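Local coordinates for cortical-lytic enzyme (Clostridium perfringens, PDB 5JIP), which probably hydrolyses the glycan strands of spore cortex peptidoglycan during germination, acting as a muramidase of glycoside hydrolase family 25, at residues 17-22 against 38-43; 29-34 against 211-216; 108-113 against 142-147; 199-204 against 218-223. One frame throughout, in Å; residues are numbered along the deposited sequence.

How the contacts relate
Contacts 1, 3 and 4 all reach the one curled sheet of the family 25 barrel, and their centres lie 14 to 15 Å apart. Contact 1 meets contact 4 through D18, whose OD1 takes bonds from N220 ND2 (2.8 Å) and Q203 NE2 (2.9 Å). It meets contact 3 through Y39, whose OH is 2.7 Å from F109 O. M147 and M201 pack together between contacts 3 and 4. Contact 2 lies outside the sheet and touches contact 1 through L31 and V213. R41, D113 and Q203 contact bound MES, probably from the crystallisation liquor, which may mark a pocket. Magnesium, bound by D227, M230, D258 and D304, lies about 6 Å from the F109 side chain.

Contact 1: 17-22 against 38-43; sequences PDLNEF and IYLRAS
The first beta-alpha-beta unit of the barrel brings strand 17-19 alongside strand 38-43, parallel and 4.6 Å away between axes. Three backbone bonds join them. Y39 N gives to P17 O at 3.1 Å, L19 N to Y39 O at 2.8 Å, and R41 N to L19 O at 2.9 Å. D18 and Y39 share one face of the sheet, with their CB atoms 3.7 Å apart. L19 and L40 share the other, where L19 CD1 also rests 3.8 Å from I38 CG2.

Past the paired strands the contact becomes polar. R41 has CG anti to its backbone N (chi1 -177°) and bends at chi3, which carries the guanidinium past N20 toward E21. R41 NH2 forms a salt bridge with E21 OE2 at 3.0 Å. NH2 approaches from above the carboxylate plane of E21, and the two flat groups stand 81° apart. F22 CE2 is 3.4 Å from the same NH2. N20 OD1 accepts from F22 N, an Asx turn that shapes this loop. R41 NE forms a salt bridge with D53, R41 NH1 pairs with a sulfonate oxygen of the bound MES, and N54 binds the other oxygen of E21.

Strand 70-75 pairs with strand 38-44 on its other edge. Helix 56-66 packs on I38 and L40, while strand 217-221 pairs with the strand of D18.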
loop_
_atom_site.group_PDB
_atom_site.type_symbol
_atom_site.label_atom_id
_atom_site.label_comp_id
_atom_site.label_asym_id
_atom_site.label_seq_id
_atom_site.Cartn_x
_atom_site.Cartn_y
_atom_site.Cartn_z
ATOM N N PRO A 17 15.549 15.572 -18.010
ATOM C CA PRO A 17 15.089 15.821 -19.372
ATOM C C PRO A 17 14.380 14.615 -19.966
ATOM O O PRO A 17 14.504 13.486 -19.489
ATOM C CB PRO A 17 16.405 16.091 -20.113
ATOM C CG PRO A 17 17.357 15.119 -19.443
ATOM C CD PRO A 17 16.978 15.179 -17.980
ATOM N N ASP A 18 13.645 14.869 -21.047
ATOM C CA ASP A 18 13.328 13.780 -21.959
ATOM C C ASP A 18 13.947 14.084 -23.316
ATOM O O ASP A 18 14.083 15.250 -23.718
ATOM C CB ASP A 18 11.814 13.507 -22.070
ATOM C CG ASP A 18 11.015 14.728 -22.479
ATOM O OD1 ASP A 18 10.644 15.515 -21.584
ATOM O OD2 ASP A 18 10.749 14.884 -23.690
ATOM N N LEU A 19 14.363 13.007 -23.985
ATOM C CA LEU A 19 15.236 13.058 -25.158
ATOM C C LEU A 19 14.743 12.080 -26.218
ATOM O O LEU A 19 14.017 11.126 -25.924
ATOM C CB LEU A 19 16.687 12.687 -24.801
ATOM C CG LEU A 19 17.379 13.388 -23.631
ATOM C CD1 LEU A 19 18.705 12.684 -23.307
ATOM C CD2 LEU A 19 17.608 14.837 -23.947
ATOM N N ASN A 20 15.151 12.313 -27.463
ATOM C CA ASN A 20 14.913 11.344 -28.520
ATOM C C ASN A 20 16.017 11.494 -29.562
ATOM O O ASN A 20 17.013 12.180 -29.333
ATOM C CB ASN A 20 13.504 11.492 -29.106
ATOM C CG ASN A 20 13.258 12.854 -29.747
ATOM O OD1 ASN A 20 14.173 13.530 -30.227
ATOM N ND2 ASN A 20 12.008 13.267 -29.730
ATOM N N GLU A 21 15.852 10.821 -30.702
ATOM C CA GLU A 21 16.931 10.807 -31.690
ATOM C C GLU A 21 17.264 12.186 -32.248
ATOM O O GLU A 21 18.327 12.350 -32.873
ATOM C CB GLU A 21 16.558 9.863 -32.822
ATOM C CG GLU A 21 15.424 10.336 -33.693
ATOM C CD GLU A 21 15.074 9.304 -34.733
ATOM O OE1 GLU A 21 15.569 9.440 -35.886
ATOM O OE2 GLU A 21 14.350 8.343 -34.389
ATOM N N PHE A 22 16.406 13.177 -32.037
ATOM C CA PHE A 22 16.656 14.525 -32.544
ATOM C C PHE A 22 17.331 15.407 -31.513
ATOM O O PHE A 22 17.665 16.556 -31.809
ATOM C CB PHE A 22 15.327 15.147 -33.041
ATOM C CG PHE A 22 14.588 14.241 -33.983
ATOM C CD1 PHE A 22 15.161 13.887 -35.194
ATOM C CD2 PHE A 22 13.337 13.713 -33.653
ATOM C CE1 PHE A 22 14.514 13.038 -36.042
ATOM C CE2 PHE A 22 12.697 12.858 -34.492
ATOM C CZ PHE A 22 13.266 12.522 -35.698
ATOM N N ILE A 38 16.258 10.271 -16.709
ATOM C CA ILE A 38 16.166 10.638 -18.121
ATOM C C ILE A 38 15.102 9.774 -18.785
ATOM O O ILE A 38 15.151 8.537 -18.711
ATOM C CB ILE A 38 17.507 10.462 -18.880
ATOM C CG1 ILE A 38 18.576 11.382 -18.308
ATOM C CG2 ILE A 38 17.315 10.722 -20.371
ATOM C CD1 ILE A 38 19.953 11.066 -18.831
ATOM N N TYR A 39 14.181 10.418 -19.505
ATOM C CA TYR A 39 13.251 9.727 -20.397
ATOM C C TYR A 39 13.722 9.791 -21.848
ATOM O O TYR A 39 14.248 10.810 -22.293
ATOM C CB TYR A 39 11.842 10.313 -20.290
ATOM C CG TYR A 39 10.975 9.518 -19.329
ATOM C CD1 TYR A 39 10.479 8.262 -19.672
ATOM C CD2 TYR A 39 10.667 10.016 -18.080
ATOM C CE1 TYR A 39 9.689 7.542 -18.796
ATOM C CE2 TYR A 39 9.891 9.290 -17.187
ATOM C CZ TYR A 39 9.414 8.063 -17.533
ATOM O OH TYR A 39 8.657 7.395 -16.595
ATOM N N LEU A 40 13.556 8.668 -22.561
ATOM C CA LEU A 40 13.930 8.506 -23.963
ATOM C C LEU A 40 12.713 8.079 -24.772
ATOM O O LEU A 40 11.870 7.321 -24.293
ATOM C CB LEU A 40 14.996 7.419 -24.146
ATOM C CG LEU A 40 16.221 7.475 -23.212
ATOM C CD1 LEU A 40 17.045 6.184 -23.364
ATOM C CD2 LEU A 40 17.028 8.724 -23.498
ATOM N N ARG A 41 12.633 8.535 -26.013
ATOM C CA ARG A 41 11.708 7.897 -26.939
ATOM C C ARG A 41 12.221 6.511 -27.289
ATOM O O ARG A 41 13.356 6.345 -27.754
ATOM C CB ARG A 41 11.522 8.721 -28.216
ATOM C CG ARG A 41 10.474 8.080 -29.157
ATOM C CD ARG A 41 10.050 9.011 -30.303
ATOM N NE ARG A 41 11.086 9.135 -31.320
ATOM C CZ ARG A 41 10.884 9.660 -32.528
ATOM N NH1 ARG A 41 9.688 10.146 -32.839
ATOM N NH2 ARG A 41 11.876 9.687 -33.413
ATOM N N ALA A 42 11.373 5.522 -27.088
ATOM C CA ALA A 42 11.646 4.169 -27.553
ATOM C C ALA A 42 11.155 3.980 -28.969
ATOM O O ALA A 42 11.876 3.427 -29.805
ATOM C CB ALA A 42 10.986 3.134 -26.655
ATOM N N SER A 43 9.919 4.400 -29.234
ATOM C CA SER A 43 9.234 4.054 -30.474
ATOM C C SER A 43 8.140 5.073 -30.712
ATOM O O SER A 43 7.832 5.908 -29.859
ATOM C CB SER A 43 8.627 2.648 -30.427
ATOM O OG SER A 43 7.768 2.495 -29.286
#

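Contact 2: 29-34 against 211-216; sequences LTLAKN and DGVGSP
T30, L31 and N34 of segment 29-34 all meet the carbonyl of D211 in the loop 211-216. N34 supplies the one hydrogen bond between the two segments. Its CG sits between the backbone N and the carbonyl carbon (chi1 62°), and this turns the amide toward the loop. ND2 gives to D211 O at 2.9 Å, and the bond is fairly straight, 160° at the hydrogen. The oxygen lies in the amide plane of N34, while the donor is tilted 22° from the carbonyl plane of D211.

T30 offers its methyl rather than its hydroxyl. CG2 reaches D211 O at 3.5 Å and lies 4.0 Å from D211 CB. L31 comes to the same oxygen with CD2, also at 3.5 Å. Both of its methyls meet CG2 of V213, at 4.0 Å each, and the two side chains slant across one another. G212, which has a positive phi, passes close to segment 29-34 between these groups. Its CA is 3.9 Å from T30 CB.

The loop is held further along as well: the backbone of G212 bonds to N27 and that of G214 to R24, while R24 N gives to S215 OG. L210 packs on L31 and N34.

The chemistry is mixed. N34 ND2 gives D211 O its one hydrogen bond across these segments, and the methyls T30 CG2 and L31 CD2 pack against the same oxygen. This polar and apolar meeting lies near the protein surface.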
loop_
_atom_site.group_PDB
_atom_site.type_symbol
_atom_site.label_atom_id
_atom_site.label_comp_id
_atom_site.label_asym_id
_atom_site.label_seq_id
_atom_site.Cartn_x
_atom_site.Cartn_y
_atom_site.Cartn_z
ATOM N N LEU A 29 27.437 11.569 -19.419
ATOM C CA LEU A 29 28.246 11.719 -18.225
ATOM C C LEU A 29 27.938 13.047 -17.541
ATOM O O LEU A 29 27.929 13.141 -16.310
ATOM C CB LEU A 29 29.740 11.598 -18.569
ATOM C CG LEU A 29 30.666 11.534 -17.364
ATOM C CD1 LEU A 29 30.326 10.343 -16.489
ATOM C CD2 LEU A 29 32.116 11.465 -17.828
ATOM N N THR A 30 27.684 14.088 -18.325
ATOM C CA THR A 30 27.309 15.366 -17.741
ATOM C C THR A 30 25.911 15.299 -17.129
ATOM O O THR A 30 25.686 15.796 -16.019
ATOM C CB THR A 30 27.377 16.441 -18.813
ATOM O OG1 THR A 30 28.706 16.483 -19.334
ATOM C CG2 THR A 30 27.000 17.824 -18.264
ATOM N N LEU A 31 24.968 14.676 -17.831
ATOM C CA LEU A 31 23.608 14.584 -17.311
ATOM C C LEU A 31 23.542 13.762 -16.024
ATOM O O LEU A 31 22.663 13.985 -15.192
ATOM C CB LEU A 31 22.710 13.972 -18.374
ATOM C CG LEU A 31 22.443 14.828 -19.627
ATOM C CD1 LEU A 31 21.569 14.071 -20.609
ATOM C CD2 LEU A 31 21.799 16.157 -19.238
ATOM N N ALA A 32 24.439 12.793 -15.860
ATOM C CA ALA A 32 24.436 11.979 -14.647
ATOM C C ALA A 32 24.621 12.833 -13.411
ATOM O O ALA A 32 24.196 12.445 -12.313
ATOM C CB ALA A 32 25.534 10.916 -14.720
ATOM N N LYS A 33 25.260 13.992 -13.561
ATOM C CA LYS A 33 25.555 14.874 -12.442
ATOM C C LYS A 33 24.433 15.851 -12.148
ATOM O O LYS A 33 24.353 16.358 -11.017
ATOM C CB LYS A 33 26.824 15.700 -12.704
ATOM C CG LYS A 33 28.085 14.893 -12.819
ATOM C CD LYS A 33 28.417 14.167 -11.524
ATOM C CE LYS A 33 28.715 12.695 -11.789
ATOM N NZ LYS A 33 27.493 11.843 -11.781
ATOM N N ASN A 34 23.564 16.125 -13.118
ATOM C CA ASN A 34 22.541 17.138 -12.928
ATOM C C ASN A 34 21.111 16.643 -13.103
ATOM O O ASN A 34 20.185 17.417 -12.849
ATOM C CB ASN A 34 22.807 18.355 -13.844
ATOM C CG ASN A 34 22.760 18.031 -15.329
ATOM O OD1 ASN A 34 22.126 17.055 -15.773
ATOM N ND2 ASN A 34 23.437 18.866 -16.118
ATOM N N ASP A 211 23.087 21.759 -19.176
ATOM C CA ASP A 211 24.429 21.277 -19.511
ATOM C C ASP A 211 24.356 19.788 -19.806
ATOM O O ASP A 211 23.798 19.021 -19.025
ATOM C CB ASP A 211 25.403 21.521 -18.343
ATOM C CG ASP A 211 25.896 22.965 -18.248
ATOM O OD1 ASP A 211 25.478 23.817 -19.061
ATOM O OD2 ASP A 211 26.708 23.245 -17.331
ATOM N N GLY A 212 24.904 19.382 -20.935
ATOM C CA GLY A 212 24.865 17.995 -21.330
ATOM C C GLY A 212 23.907 17.701 -22.451
ATOM O O GLY A 212 23.908 16.571 -22.970
ATOM N N VAL A 213 23.087 18.675 -22.847
ATOM C CA VAL A 213 22.273 18.584 -24.047
ATOM C C VAL A 213 22.525 19.846 -24.852
ATOM O O VAL A 213 22.419 20.954 -24.314
ATOM C CB VAL A 213 20.776 18.432 -23.735
ATOM C CG1 VAL A 213 19.994 18.355 -25.008
ATOM C CG2 VAL A 213 20.543 17.194 -22.890
ATOM N N GLY A 214 22.857 19.678 -26.132
ATOM C CA GLY A 214 23.200 20.823 -26.949
ATOM C C GLY A 214 21.992 21.591 -27.435
ATOM O O GLY A 214 22.046 22.819 -27.567
ATOM N N SER A 215 20.903 20.904 -27.678
ATOM C CA SER A 215 19.704 21.511 -28.232
ATOM C C SER A 215 18.763 21.967 -27.116
ATOM O O SER A 215 18.863 21.504 -25.980
ATOM C CB SER A 215 18.996 20.513 -29.156
ATOM O OG SER A 215 19.011 19.188 -28.628
ATOM N N PRO A 216 17.880 22.920 -27.397
ATOM C CA PRO A 216 16.810 23.250 -26.441
ATOM C C PRO A 216 16.035 21.983 -26.112
ATOM O O PRO A 216 15.632 21.242 -27.002
ATOM C CB PRO A 216 15.951 24.260 -27.203
ATOM C CG PRO A 216 16.881 24.811 -28.293
ATOM C CD PRO A 216 17.728 23.643 -28.672
#

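Contact 3: 108-113 against 142-147; sequences LFPVLD and TRRRLM
M147 starts out with CG anti to its backbone N (chi1 175°), and the bend at chi3 brings CE alongside V111 CG2 and SD near F109. F109 has CG beside its backbone N (chi1 -65°), which puts its ring between M147 and R145. The result is a Met-aromatic contact, with M147 SD 5.1 Å from the centroid of the F109 ring and oblique to it. The two side chains cross at about a right angle. M147 CE reaches V111 CG2 at 3.7 Å, and these two side chains run side by side.

R145 lies along the F109 ring, pointing the same way. Its CB is 3.8 Å from F109 CE1, and its carbonyl O meets the ring edge near the plane. R144 folds back at chi2 and chi3 and lays one face of its guanidinium over P110 CD, with NH2 3.7 Å from that carbon. R144 NH2 is also 3.0 Å from L108 O.

The backbones make a short parallel bridge between V111 and M147. M147 N gives to P110 O and L112 N gives to M147 O, both at 2.9 Å. L146 CD1 comes to 3.4 Å from P110 O.

F109, V111 and M147 pack on one face of the bridge, and L146 CD1 lies close to the P110 carbonyl, so apolar groups surround this backbone pairing. The two arginines differ. The guanidinium of R145 is drawn off to E139, T306 and D172, whereas that of R144 stays against P110, with NH1 bonded to G106 O.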
loop_
_atom_site.group_PDB
_atom_site.type_symbol
_atom_site.label_atom_id
_atom_site.label_comp_id
_atom_site.label_asym_id
_atom_site.label_seq_id
_atom_site.Cartn_x
_atom_site.Cartn_y
_atom_site.Cartn_z
ATOM N N LEU A 108 12.240 3.644 -15.037
ATOM C CA LEU A 108 11.083 4.478 -14.771
ATOM C C LEU A 108 9.854 3.874 -15.435
ATOM O O LEU A 108 9.965 2.981 -16.287
ATOM C CB LEU A 108 11.301 5.881 -15.305
ATOM C CG LEU A 108 12.711 6.427 -15.215
ATOM C CD1 LEU A 108 12.828 7.749 -15.993
ATOM C CD2 LEU A 108 13.073 6.622 -13.748
ATOM N N PHE A 109 8.666 4.377 -15.034
ATOM C CA PHE A 109 7.408 3.997 -15.676
ATOM C C PHE A 109 7.596 4.048 -17.187
ATOM O O PHE A 109 7.940 5.104 -17.733
ATOM C CB PHE A 109 6.230 4.942 -15.355
ATOM C CG PHE A 109 5.788 4.984 -13.916
ATOM C CD1 PHE A 109 5.119 3.915 -13.328
ATOM C CD2 PHE A 109 5.937 6.153 -13.186
ATOM C CE1 PHE A 109 4.690 4.009 -12.030
ATOM C CE2 PHE A 109 5.493 6.254 -11.894
ATOM C CZ PHE A 109 4.875 5.200 -11.306
ATOM N N PRO A 110 7.299 2.980 -17.901
ATOM C CA PRO A 110 7.060 3.124 -19.335
ATOM C C PRO A 110 5.939 4.123 -19.569
ATOM O O PRO A 110 5.022 4.243 -18.757
ATOM C CB PRO A 110 6.670 1.705 -19.778
ATOM C CG PRO A 110 7.173 0.811 -18.686
ATOM C CD PRO A 110 7.044 1.610 -17.433
ATOM N N VAL A 111 6.035 4.881 -20.665
ATOM C CA VAL A 111 5.130 5.996 -20.911
ATOM C C VAL A 111 4.456 5.843 -22.277
ATOM O O VAL A 111 5.118 5.535 -23.281
ATOM C CB VAL A 111 5.880 7.337 -20.820
ATOM C CG1 VAL A 111 5.108 8.485 -21.444
ATOM C CG2 VAL A 111 6.191 7.663 -19.376
ATOM N N LEU A 112 3.136 6.079 -22.300
ATOM C CA LEU A 112 2.373 6.317 -23.521
ATOM C C LEU A 112 2.224 7.820 -23.736
ATOM O O LEU A 112 1.654 8.525 -22.900
ATOM C CB LEU A 112 1.005 5.641 -23.447
ATOM C CG LEU A 112 0.094 5.796 -24.664
ATOM C CD1 LEU A 112 0.641 4.991 -25.817
ATOM C CD2 LEU A 112 -1.294 5.311 -24.282
ATOM N N ASP A 113 2.756 8.293 -24.851
ATOM C CA ASP A 113 2.811 9.708 -25.214
ATOM C C ASP A 113 1.698 9.970 -26.219
ATOM O O ASP A 113 1.772 9.509 -27.362
ATOM C CB ASP A 113 4.210 10.000 -25.770
ATOM C CG ASP A 113 4.340 11.350 -26.491
ATOM O OD1 ASP A 113 3.397 12.173 -26.495
ATOM O OD2 ASP A 113 5.450 11.578 -27.036
ATOM N N THR A 142 3.171 -6.962 -19.078
ATOM C CA THR A 142 4.442 -6.634 -18.460
ATOM C C THR A 142 4.417 -6.665 -16.938
ATOM O O THR A 142 5.477 -6.772 -16.342
ATOM C CB THR A 142 4.903 -5.233 -18.884
ATOM O OG1 THR A 142 4.000 -4.251 -18.342
ATOM C CG2 THR A 142 4.991 -5.137 -20.392
ATOM N N ARG A 143 3.240 -6.628 -16.311
ATOM C CA ARG A 143 3.107 -6.404 -14.876
ATOM C C ARG A 143 3.752 -5.086 -14.440
ATOM O O ARG A 143 4.081 -4.923 -13.268
ATOM C CB ARG A 143 3.674 -7.579 -14.061
ATOM C CG ARG A 143 2.993 -7.742 -12.700
ATOM C CD ARG A 143 3.748 -8.708 -11.798
ATOM N NE ARG A 143 3.042 -8.955 -10.548
ATOM C CZ ARG A 143 3.619 -9.425 -9.447
ATOM N NH1 ARG A 143 4.905 -9.699 -9.423
ATOM N NH2 ARG A 143 2.900 -9.623 -8.364
ATOM N N ARG A 144 3.949 -4.153 -15.371
ATOM C CA ARG A 144 4.451 -2.815 -15.092
ATOM C C ARG A 144 3.355 -1.784 -15.303
ATOM O O ARG A 144 2.665 -1.800 -16.324
ATOM C CB ARG A 144 5.641 -2.445 -15.999
ATOM C CG ARG A 144 6.921 -3.202 -15.747
ATOM C CD ARG A 144 7.564 -2.796 -14.456
ATOM N NE ARG A 144 7.919 -1.367 -14.423
ATOM C CZ ARG A 144 9.065 -0.838 -14.853
ATOM N NH1 ARG A 144 10.036 -1.586 -15.374
ATOM N NH2 ARG A 144 9.259 0.467 -14.740
ATOM N N ARG A 145 3.252 -0.851 -14.367
ATOM C CA ARG A 145 2.408 0.318 -14.546
ATOM C C ARG A 145 2.846 1.193 -15.717
ATOM O O ARG A 145 4.033 1.468 -15.914
ATOM C CB ARG A 145 2.410 1.186 -13.301
ATOM C CG ARG A 145 1.881 0.571 -12.030
ATOM C CD ARG A 145 0.432 0.110 -12.134
ATOM N NE ARG A 145 -0.488 1.031 -12.779
ATOM C CZ ARG A 145 -1.130 2.036 -12.182
ATOM N NH1 ARG A 145 -0.901 2.322 -10.916
ATOM N NH2 ARG A 145 -1.997 2.779 -12.871
ATOM N N LEU A 146 1.858 1.662 -16.467
ATOM C CA LEU A 146 2.038 2.564 -17.592
ATOM C C LEU A 146 1.673 3.991 -17.192
ATOM O O LEU A 146 0.569 4.239 -16.700
ATOM C CB LEU A 146 1.158 2.106 -18.760
ATOM C CG LEU A 146 1.236 2.926 -20.044
ATOM C CD1 LEU A 146 2.615 2.766 -20.682
ATOM C CD2 LEU A 146 0.143 2.516 -21.009
ATOM N N MET A 147 2.594 4.926 -17.406
ATOM C CA MET A 147 2.325 6.354 -17.202
ATOM C C MET A 147 1.850 6.985 -18.507
ATOM O O MET A 147 2.303 6.601 -19.586
ATOM C CB MET A 147 3.574 7.081 -16.674
ATOM C CG MET A 147 3.417 8.602 -16.556
ATOM S SD MET A 147 4.423 9.356 -15.261
ATOM C CE MET A 147 6.052 9.173 -15.952
#

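Contact 4: 199-204 against 218-223; sequences WTMWQF and DLNWGP
W202 and W221 form an antiparallel hydrogen-bonded pair in the hairpin of strands 201-208 and 217-221: W202 N gives to W221 O and W221 N to W202 O, both at 2.8 Å. A third backbone bond runs from F204 N to L219 O at 3.1 Å. Q203 and N220 are the non-hydrogen-bonded pair between them.

Aromatic contacts carry much of one face. The F204 ring and the five-membered ring of W221 make an offset stack, with centroids 4.2 Å apart and planes at 19°. F204 CG lies between the backbone N and the carbonyl carbon (chi1 63°), which swings the ring back over W221. W202 lies beside W221 at an oblique tilt, its CE3 3.6 Å from W221 CD1.

Apolar packing adds F204 CZ, 3.6 Å from L219 CB, and, on the other face, M201 CE, 3.7 Å from N220 CB.

The polar side chains are amides on that same face. Q203 and N220 run side by side, with Q203 CB 3.1 Å from N220 OD1. W176 gives to N220 OD1, Y149 and Y180 meet Q203 OE1, and D18 binds both side-chain nitrogens. Q203 NE2 also bonds to the bound MES.

Strand 175-178 pairs with strand 201-208 on its far edge, and strand 15-19 pairs with strand 217-221. The antiparallel hairpin thus closes the otherwise largely parallel barrel sheet.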
loop_
_atom_site.group_PDB
_atom_site.type_symbol
_atom_site.label_atom_id
_atom_site.label_comp_id
_atom_site.label_asym_id
_atom_site.label_seq_id
_atom_site.Cartn_x
_atom_site.Cartn_y
_atom_site.Cartn_z
ATOM N N TRP A 199 -0.381 15.232 -10.389
ATOM C CA TRP A 199 0.576 14.879 -11.424
ATOM C C TRP A 199 1.772 14.174 -10.809
ATOM O O TRP A 199 2.197 14.461 -9.687
ATOM C CB TRP A 199 1.042 16.086 -12.248
ATOM C CG TRP A 199 1.621 17.293 -11.559
ATOM C CD1 TRP A 199 0.982 18.469 -11.304
ATOM C CD2 TRP A 199 2.989 17.498 -11.180
ATOM N NE1 TRP A 199 1.848 19.367 -10.722
ATOM C CE2 TRP A 199 3.086 18.794 -10.637
ATOM C CE3 TRP A 199 4.113 16.691 -11.179
ATOM C CZ2 TRP A 199 4.271 19.299 -10.149
ATOM C CZ3 TRP A 199 5.291 17.196 -10.677
ATOM C CH2 TRP A 199 5.363 18.478 -10.160
ATOM N N THR A 200 2.281 13.203 -11.547
ATOM C CA THR A 200 3.504 12.523 -11.183
ATOM C C THR A 200 4.724 13.255 -11.740
ATOM O O THR A 200 5.744 13.374 -11.045
ATOM C CB THR A 200 3.426 11.083 -11.698
ATOM O OG1 THR A 200 2.349 10.422 -11.020
ATOM C CG2 THR A 200 4.708 10.343 -11.500
ATOM N N MET A 201 4.643 13.726 -12.990
ATOM C CA MET A 201 5.675 14.584 -13.573
ATOM C C MET A 201 5.007 15.730 -14.312
ATOM O O MET A 201 3.858 15.632 -14.747
ATOM C CB MET A 201 6.582 13.814 -14.524
ATOM C CG MET A 201 7.444 12.782 -13.838
ATOM S SD MET A 201 8.591 11.902 -14.965
ATOM C CE MET A 201 8.900 13.057 -16.260
ATOM N N TRP A 202 5.740 16.824 -14.418
ATOM C CA TRP A 202 5.290 18.043 -15.085
ATOM C C TRP A 202 6.385 18.489 -16.047
ATOM O O TRP A 202 7.491 18.830 -15.612
ATOM C CB TRP A 202 4.980 19.129 -14.057
ATOM C CG TRP A 202 4.771 20.519 -14.592
ATOM C CD1 TRP A 202 4.397 20.886 -15.848
ATOM C CD2 TRP A 202 4.954 21.742 -13.856
ATOM N NE1 TRP A 202 4.308 22.273 -15.939
ATOM C CE2 TRP A 202 4.668 22.810 -14.727
ATOM C CE3 TRP A 202 5.320 22.025 -12.540
ATOM C CZ2 TRP A 202 4.736 24.137 -14.316
ATOM C CZ3 TRP A 202 5.398 23.342 -12.141
ATOM C CH2 TRP A 202 5.101 24.377 -13.015
ATOM N N GLN A 203 6.091 18.426 -17.347
ATOM C CA GLN A 203 6.970 18.957 -18.381
ATOM C C GLN A 203 6.672 20.446 -18.494
ATOM O O GLN A 203 5.590 20.830 -18.955
ATOM C CB GLN A 203 6.727 18.265 -19.714
ATOM C CG GLN A 203 7.803 18.547 -20.745
ATOM C CD GLN A 203 7.460 17.885 -22.042
ATOM O OE1 GLN A 203 6.532 18.295 -22.726
ATOM N NE2 GLN A 203 8.207 16.837 -22.388
ATOM N N PHE A 204 7.585 21.275 -17.990
ATOM C CA PHE A 204 7.329 22.707 -17.898
ATOM C C PHE A 204 7.957 23.505 -19.034
ATOM O O PHE A 204 7.641 24.688 -19.187
ATOM C CB PHE A 204 7.796 23.253 -16.533
ATOM C CG PHE A 204 9.278 23.135 -16.294
ATOM C CD1 PHE A 204 9.804 21.987 -15.704
ATOM C CD2 PHE A 204 10.139 24.151 -16.663
ATOM C CE1 PHE A 204 11.159 21.854 -15.492
ATOM C CE2 PHE A 204 11.509 24.021 -16.461
ATOM C CZ PHE A 204 12.018 22.866 -15.885
ATOM N N ASP A 218 13.438 19.357 -23.622
ATOM C CA ASP A 218 12.286 19.160 -22.739
ATOM C C ASP A 218 12.772 18.914 -21.318
ATOM O O ASP A 218 13.608 18.038 -21.090
ATOM C CB ASP A 218 11.441 17.954 -23.165
ATOM C CG ASP A 218 10.784 18.087 -24.522
ATOM O OD1 ASP A 218 10.720 19.199 -25.093
ATOM O OD2 ASP A 218 10.287 17.041 -25.013
ATOM N N LEU A 219 12.258 19.673 -20.362
ATOM C CA LEU A 219 12.632 19.502 -18.962
ATOM C C LEU A 219 11.398 19.250 -18.101
ATOM O O LEU A 219 10.298 19.748 -18.379
ATOM C CB LEU A 219 13.374 20.707 -18.435
ATOM C CG LEU A 219 14.714 21.006 -19.142
ATOM C CD1 LEU A 219 15.289 22.290 -18.597
ATOM C CD2 LEU A 219 15.692 19.821 -19.007
ATOM N N ASN A 220 11.608 18.504 -17.019
ATOM C CA ASN A 220 10.507 17.937 -16.248
ATOM C C ASN A 220 10.795 17.989 -14.760
ATOM O O ASN A 220 11.919 17.713 -14.319
ATOM C CB ASN A 220 10.270 16.467 -16.603
ATOM C CG ASN A 220 10.040 16.253 -18.082
ATOM O OD1 ASN A 220 8.952 16.497 -18.582
ATOM N ND2 ASN A 220 11.048 15.729 -18.775
ATOM N N TRP A 221 9.759 18.305 -13.995
ATOM C CA TRP A 221 9.743 18.050 -12.567
ATOM C C TRP A 221 9.086 16.704 -12.296
ATOM O O TRP A 221 8.081 16.342 -12.925
ATOM C CB TRP A 221 8.984 19.143 -11.803
ATOM C CG TRP A 221 9.520 20.523 -11.992
ATOM C CD1 TRP A 221 8.884 21.560 -12.598
ATOM C CD2 TRP A 221 10.813 21.015 -11.587
ATOM N NE1 TRP A 221 9.679 22.676 -12.587
ATOM C CE2 TRP A 221 10.877 22.372 -11.986
ATOM C CE3 TRP A 221 11.901 20.454 -10.915
ATOM C CZ2 TRP A 221 11.984 23.172 -11.733
ATOM C CZ3 TRP A 221 13.030 21.246 -10.679
ATOM C CH2 TRP A 221 13.054 22.597 -11.078
ATOM N N GLY A 222 9.645 15.983 -11.334
ATOM C CA GLY A 222 9.125 14.702 -10.931
ATOM C C GLY A 222 8.747 14.654 -9.461
ATOM O O GLY A 222 8.732 15.669 -8.751
ATOM N N PRO A 223 8.447 13.446 -8.983
ATOM C CA PRO A 223 8.140 13.241 -7.564
ATOM C C PRO A 223 9.294 13.636 -6.650
ATOM O O PRO A 223 10.441 13.788 -7.063
ATOM C CB PRO A 223 7.865 11.731 -7.472
ATOM C CG PRO A 223 7.670 11.266 -8.874
ATOM C CD PRO A 223 8.460 12.188 -9.737
#